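Local coordinates for protein predicted zincin-like metalloprotease (Acidothermus cellulolyticus 11B, PDB 3E11) that is of unknown function but is predicted to be a zincin-like metalloprotease, and has been seen to bind calcium, at residues Ala26-Asn31 against His96-His101; Thr55-Ala60 against Leu65-Ile70. All blocks are in the same frame, centred on the assembly; numbering follows the deposited sequence.

Interaction 1: Ala26-Asn31 against His96-His101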
loop_
_atom_site.group_PDB
_atom_site.type_symbol
_atom_site.label_atom_id
_atom_site.label_comp_id
_atom_site.label_asym_id
_atom_site.label_seq_id
_atom_site.Cartn_x
_atom_site.Cartn_y
_atom_site.Cartn_z
ATOM N N ALA A 26 7.340 -3.285 10.113
ATOM C CA ALA A 26 8.433 -2.586 9.429
ATOM C C ALA A 26 9.305 -3.591 8.714
ATOM O O ALA A 26 9.584 -3.446 7.525
ATOM C CB ALA A 26 9.260 -1.776 10.415
ATOM N N ARG A 27 9.732 -4.628 9.420
ATOM C CA ARG A 27 10.585 -5.638 8.808
ATOM C C ARG A 27 9.838 -6.357 7.674
ATOM O O ARG A 27 10.431 -6.687 6.659
ATOM C CB ARG A 27 11.133 -6.628 9.843
ATOM C CG ARG A 27 11.892 -7.783 9.227
ATOM C CD ARG A 27 13.157 -7.344 8.444
ATOM N NE ARG A 27 13.839 -8.510 7.885
ATOM C CZ ARG A 27 13.495 -9.116 6.751
ATOM N NH1 ARG A 27 12.461 -8.682 6.025
ATOM N NH2 ARG A 27 14.175 -10.188 6.354
ATOM N N ALA A 28 8.554 -6.624 7.854
ATOM C CA ALA A 28 7.745 -7.246 6.773
ATOM C C ALA A 28 7.713 -6.408 5.475
ATOM O O ALA A 28 7.625 -6.952 4.380
ATOM C CB ALA A 28 6.318 -7.510 7.254
HETATM N N MSE A 29 7.774 -5.090 5.627
HETATM C CA MSE A 29 7.794 -4.124 4.524
HETATM C C MSE A 29 9.185 -3.928 3.883
HETATM O O MSE A 29 9.324 -3.138 2.926
HETATM C CB MSE A 29 7.253 -2.755 5.024
HETATM C CG MSE A 29 5.748 -2.737 5.184
HETATM SE SE MSE A 29 4.824 -2.879 3.509
HETATM C CE MSE A 29 5.312 -1.263 2.792
ATOM N N ARG A 30 10.205 -4.663 4.374
ATOM C CA ARG A 30 11.534 -4.559 3.796
ATOM C C ARG A 30 11.514 -4.735 2.284
ATOM O O ARG A 30 10.988 -5.709 1.772
ATOM C CB ARG A 30 12.504 -5.594 4.381
ATOM C CG ARG A 30 13.926 -5.458 3.817
ATOM C CD ARG A 30 14.903 -6.413 4.476
ATOM N NE ARG A 30 15.193 -5.969 5.835
ATOM C CZ ARG A 30 16.066 -6.550 6.644
ATOM N NH1 ARG A 30 16.731 -7.624 6.251
ATOM N NH2 ARG A 30 16.248 -6.055 7.857
ATOM N N ASN A 31 12.125 -3.777 1.584
ATOM C CA ASN A 31 12.248 -3.847 0.130
ATOM C C ASN A 31 10.903 -4.054 -0.588
ATOM O O ASN A 31 10.780 -4.872 -1.491
ATOM C CB ASN A 31 13.240 -4.947 -0.267
ATOM C CG ASN A 31 13.698 -4.811 -1.694
ATOM O OD1 ASN A 31 13.843 -3.694 -2.193
ATOM N ND2 ASN A 31 13.879 -5.957 -2.383
ATOM N N HIS A 96 -2.670 -4.384 5.354
ATOM C CA HIS A 96 -3.363 -5.602 4.928
ATOM C C HIS A 96 -2.659 -6.348 3.822
ATOM O O HIS A 96 -2.571 -7.580 3.854
ATOM C CB HIS A 96 -4.815 -5.300 4.545
ATOM C CG HIS A 96 -5.678 -5.047 5.738
ATOM N ND1 HIS A 96 -6.847 -5.730 5.976
ATOM C CD2 HIS A 96 -5.499 -4.225 6.801
ATOM C CE1 HIS A 96 -7.381 -5.295 7.106
ATOM N NE2 HIS A 96 -6.579 -4.385 7.626
ATOM N N GLU A 97 -2.151 -5.616 2.843
ATOM C CA GLU A 97 -1.512 -6.256 1.710
ATOM C C GLU A 97 -0.238 -6.951 2.155
ATOM O O GLU A 97 0.015 -8.084 1.770
ATOM C CB GLU A 97 -1.249 -5.251 0.575
ATOM C CG GLU A 97 -2.519 -4.860 -0.207
ATOM C CD GLU A 97 -3.216 -6.070 -0.808
ATOM O OE1 GLU A 97 -2.528 -7.006 -1.242
ATOM O OE2 GLU A 97 -4.456 -6.117 -0.797
ATOM N N ILE A 98 0.555 -6.303 2.999
ATOM C CA ILE A 98 1.792 -6.936 3.451
ATOM C C ILE A 98 1.497 -8.131 4.367
ATOM O O ILE A 98 2.129 -9.193 4.249
ATOM C CB ILE A 98 2.784 -5.905 4.078
ATOM C CG1 ILE A 98 4.196 -6.506 4.111
ATOM C CG2 ILE A 98 2.342 -5.406 5.423
ATOM C CD1 ILE A 98 4.753 -6.825 2.727
ATOM N N ALA A 99 0.503 -7.982 5.229
ATOM C CA ALA A 99 0.133 -9.054 6.151
ATOM C C ALA A 99 -0.322 -10.308 5.391
ATOM O O ALA A 99 0.102 -11.429 5.687
ATOM C CB ALA A 99 -0.939 -8.559 7.081
ATOM N N HIS A 100 -1.162 -10.097 4.384
ATOM C CA HIS A 100 -1.707 -11.187 3.588
ATOM C C HIS A 100 -0.614 -11.858 2.766
ATOM O O HIS A 100 -0.627 -13.081 2.594
ATOM C CB HIS A 100 -2.853 -10.701 2.681
ATOM C CG HIS A 100 -4.036 -10.165 3.428
ATOM N ND1 HIS A 100 -5.024 -9.419 2.821
ATOM C CD2 HIS A 100 -4.380 -10.249 4.738
ATOM C CE1 HIS A 100 -5.924 -9.066 3.721
ATOM N NE2 HIS A 100 -5.554 -9.555 4.895
ATOM N N HIS A 101 0.366 -11.080 2.307
ATOM C CA HIS A 101 1.495 -11.630 1.563
ATOM C C HIS A 101 2.283 -12.641 2.402
ATOM O O HIS A 101 2.816 -13.609 1.866
ATOM C CB HIS A 101 2.432 -10.512 1.081
ATOM C CG HIS A 101 3.732 -11.009 0.526
ATOM N ND1 HIS A 101 3.826 -11.687 -0.671
ATOM C CD2 HIS A 101 4.993 -10.945 1.020
ATOM C CE1 HIS A 101 5.090 -11.986 -0.909
ATOM N NE2 HIS A 101 5.819 -11.556 0.107
#

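Interaction 2: Thr55-Ala60 against Leu65-Ile70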
loop_
_atom_site.group_PDB
_atom_site.type_symbol
_atom_site.label_atom_id
_atom_site.label_comp_id
_atom_site.label_asym_id
_atom_site.label_seq_id
_atom_site.Cartn_x
_atom_site.Cartn_y
_atom_site.Cartn_z
ATOM N N THR A 55 13.895 -14.068 -11.472
ATOM C CA THR A 55 14.578 -13.595 -12.682
ATOM C C THR A 55 14.691 -12.097 -12.817
ATOM O O THR A 55 15.563 -11.632 -13.522
ATOM C CB THR A 55 13.751 -13.932 -13.923
ATOM O OG1 THR A 55 13.136 -15.195 -13.750
ATOM C CG2 THR A 55 14.583 -13.915 -15.174
ATOM N N GLU A 56 13.748 -11.377 -12.241
ATOM C CA GLU A 56 13.642 -9.930 -12.403
ATOM C C GLU A 56 14.045 -9.229 -11.124
ATOM O O GLU A 56 13.988 -8.005 -11.034
ATOM C CB GLU A 56 12.225 -9.560 -12.842
ATOM C CG GLU A 56 11.877 -10.179 -14.225
ATOM C CD GLU A 56 10.382 -10.183 -14.560
ATOM O OE1 GLU A 56 9.629 -9.407 -13.952
ATOM O OE2 GLU A 56 9.959 -10.989 -15.440
ATOM N N ARG A 57 14.496 -10.008 -10.143
ATOM C CA ARG A 57 14.744 -9.502 -8.788
ATOM C C ARG A 57 15.996 -8.635 -8.727
ATOM O O ARG A 57 16.060 -7.725 -7.924
ATOM C CB ARG A 57 14.876 -10.684 -7.801
ATOM C CG ARG A 57 15.250 -10.327 -6.369
ATOM C CD ARG A 57 14.179 -9.441 -5.722
ATOM N NE ARG A 57 12.993 -10.217 -5.383
ATOM C CZ ARG A 57 11.866 -9.691 -4.908
ATOM N NH1 ARG A 57 11.758 -8.388 -4.728
ATOM N NH2 ARG A 57 10.839 -10.475 -4.621
ATOM N N THR A 58 16.995 -8.943 -9.558
ATOM C CA THR A 58 18.248 -8.198 -9.535
ATOM C C THR A 58 18.593 -7.568 -10.871
ATOM O O THR A 58 18.058 -7.937 -11.912
ATOM C CB THR A 58 19.421 -9.049 -9.061
ATOM O OG1 THR A 58 19.489 -10.273 -9.807
ATOM C CG2 THR A 58 19.277 -9.356 -7.596
ATOM N N THR A 59 19.482 -6.582 -10.807
ATOM C CA THR A 59 19.811 -5.737 -11.950
ATOM C C THR A 59 21.184 -6.114 -12.425
ATOM O O THR A 59 21.917 -6.815 -11.720
ATOM C CB THR A 59 19.829 -4.246 -11.564
ATOM O OG1 THR A 59 20.929 -3.989 -10.678
ATOM C CG2 THR A 59 18.534 -3.859 -10.871
ATOM N N ALA A 60 21.542 -5.625 -13.613
ATOM C CA ALA A 60 22.877 -5.851 -14.175
ATOM C C ALA A 60 23.975 -5.442 -13.182
ATOM O O ALA A 60 25.033 -6.073 -13.094
ATOM C CB ALA A 60 23.030 -5.078 -15.486
ATOM N N LEU A 65 15.624 -5.299 -6.730
ATOM C CA LEU A 65 14.415 -4.559 -6.986
ATOM C C LEU A 65 13.355 -4.966 -5.944
ATOM O O LEU A 65 13.363 -6.102 -5.485
ATOM C CB LEU A 65 13.945 -4.821 -8.401
ATOM C CG LEU A 65 14.963 -4.333 -9.433
ATOM C CD1 LEU A 65 14.461 -4.673 -10.789
ATOM C CD2 LEU A 65 15.172 -2.823 -9.331
ATOM N N PRO A 66 12.502 -4.023 -5.536
ATOM C CA PRO A 66 11.489 -4.301 -4.516
ATOM C C PRO A 66 10.247 -4.940 -5.110
ATOM O O PRO A 66 9.912 -4.683 -6.264
ATOM C CB PRO A 66 11.130 -2.893 -3.996
ATOM C CG PRO A 66 11.257 -2.050 -5.231
ATOM C CD PRO A 66 12.398 -2.638 -6.027
ATOM N N ASP A 67 9.574 -5.768 -4.325
ATOM C CA ASP A 67 8.160 -6.066 -4.549
ATOM C C ASP A 67 7.368 -4.762 -4.544
ATOM O O ASP A 67 7.830 -3.750 -4.017
ATOM C CB ASP A 67 7.607 -7.015 -3.469
ATOM C CG ASP A 67 7.958 -8.487 -3.705
ATOM O OD1 ASP A 67 8.653 -8.817 -4.714
ATOM O OD2 ASP A 67 7.558 -9.323 -2.867
ATOM N N ARG A 68 6.168 -4.791 -5.107
ATOM C CA ARG A 68 5.366 -3.563 -5.197
ATOM C C ARG A 68 4.034 -3.781 -4.478
ATOM O O ARG A 68 3.483 -4.871 -4.520
ATOM C CB ARG A 68 5.146 -3.161 -6.658
ATOM C CG ARG A 68 6.378 -2.591 -7.316
ATOM C CD ARG A 68 6.228 -2.386 -8.847
ATOM N NE ARG A 68 7.413 -1.699 -9.350
ATOM C CZ ARG A 68 7.451 -0.723 -10.274
ATOM N NH1 ARG A 68 6.356 -0.221 -10.841
ATOM N NH2 ARG A 68 8.635 -0.221 -10.619
ATOM N N ILE A 69 3.566 -2.762 -3.776
ATOM C CA ILE A 69 2.180 -2.684 -3.388
ATOM C C ILE A 69 1.598 -1.510 -4.182
ATOM O O ILE A 69 2.053 -0.363 -4.046
ATOM C CB ILE A 69 2.006 -2.486 -1.886
ATOM C CG1 ILE A 69 2.448 -3.758 -1.125
ATOM C CG2 ILE A 69 0.572 -2.193 -1.546
ATOM C CD1 ILE A 69 2.445 -3.585 0.399
ATOM N N ILE A 70 0.641 -1.821 -5.048
ATOM C CA ILE A 70 -0.043 -0.781 -5.821
ATOM C C ILE A 70 -1.188 -0.248 -4.986
ATOM O O ILE A 70 -1.887 -1.033 -4.356
ATOM C CB ILE A 70 -0.561 -1.319 -7.152
ATOM C CG1 ILE A 70 0.537 -2.104 -7.905
ATOM C CG2 ILE A 70 -1.088 -0.164 -8.017
ATOM C CD1 ILE A 70 1.799 -1.334 -8.161
#

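Interaction 1: Ala26-Asn31 against His96-His101
M29 and I98 face each other across this contact with their CA atoms 6.7 Å apart, where the loop leading into strand 32-37 passes the last turns of helix 83-101; no hydrogen bond joins the two backbones. I98 is the single residue that the helix contributes, and it meets A28 and the selenomethionine M29 together. The CB methyl of A28 points at the helix and touches CG1 of I98 at 3.9 Å. The terminal CD1 of the isoleucine reaches further, to 3.3 Å from the carbonyl oxygen A28 O, so a methyl group abuts a backbone oxygen. With CG1 anti to the backbone N (chi1 -162°), this longer branch of I98 extends toward the loop; CG1 and CB lie closest to the selenium, with CG2 and CD1 slightly farther off.

M29 folds back on itself, being bent at chi2 and chi3, which lays SE against the flank of the isoleucine, 3.7 Å from I98 CB, rather than end on. An alanine in place of I98 would remove both branches and would probably leave the A28 methyl and the M29 selenium without their partner on the helix, opening a gap there.

H96, E97 and H100 on the same helix form an HExxH pattern, consistent with the zinc-binding helix of zincins, although no metal is bound to them here. I98 lies between these residues in sequence but points to the loop. Around the contact, Y49 of strand 47-50 packs on I98, I69 of strand 67-72 touches M29, and F102 just beyond the helix meets A28, joining loop, helix and sheet.

Interaction 2: Thr55-Ala60 against Leu65-Ile70
The guanidinium of R57 works through its edge: L65 O lies in its plane beside NH1, and D67 OD1 sits near that plane, tilted 22° from it as seen from NH2. Its plane and that of the D67 carboxylate are 40° apart, and NH2 reaches OD1 from above the carboxylate plane. This salt bridge is short, with R57 NH2 2.7 Å from D67 OD1; NH1 adds a weak bond to the same oxygen. The stronger bond of NH1 goes to the carbonyl L65 O at 2.9 Å, so one arginine grips both a backbone oxygen and an acid two residues further on. The CB of R57 points away from the other segment, but bends at chi2 and chi3 turn the chain back and bring the guanidinium to D67.

The backbones are joined as well. L65 N donates to R57 O at 2.7 Å in a nearly straight bond, so that R57 binds L65 through its main chain and its side chain alike. The L65 side chain packs in the other direction: CD2 meets the CG2 methyl of T59 at 3.8 Å, and CD1 comes to 3.4 Å from the backbone oxygen E56 O.

D67 is buried at the start of strand 67-72 and has further partners, with OD2 hydrogen-bonded to Y49 OH and OD1 also accepting from I52 N. L65 O likewise accepts from N31 ND2. The charge of R57 probably offsets that of the buried carboxylate, whose oxygens are each engaged by donors. Polar bonds at this surface contact thus tie the excursion between strands 47-50 and 67-72 to the root of the latter, with the L65 side chain packed against T59 and E56 beside them.

Overall arrangement
Interaction 1 is partly buried and made of apolar side chains, with no hydrogen bond across its segments, whereas interaction 2 lies at the surface, farther from the centre of the chain, and relies on a salt bridge and hydrogen bonds. Their centres are about 15 Å apart, yet they adjoin: N31, at the end of 26-31, bridges the two through its bond to L65. Strand 67-72 pairs in parallel with strand 32-37, which follows 26-31, and antiparallel with strand 47-50. Interaction 1 therefore sets the loop against helix 83-101 beside the sheet, while interaction 2 fastens an outlying loop to a strand of that sheet.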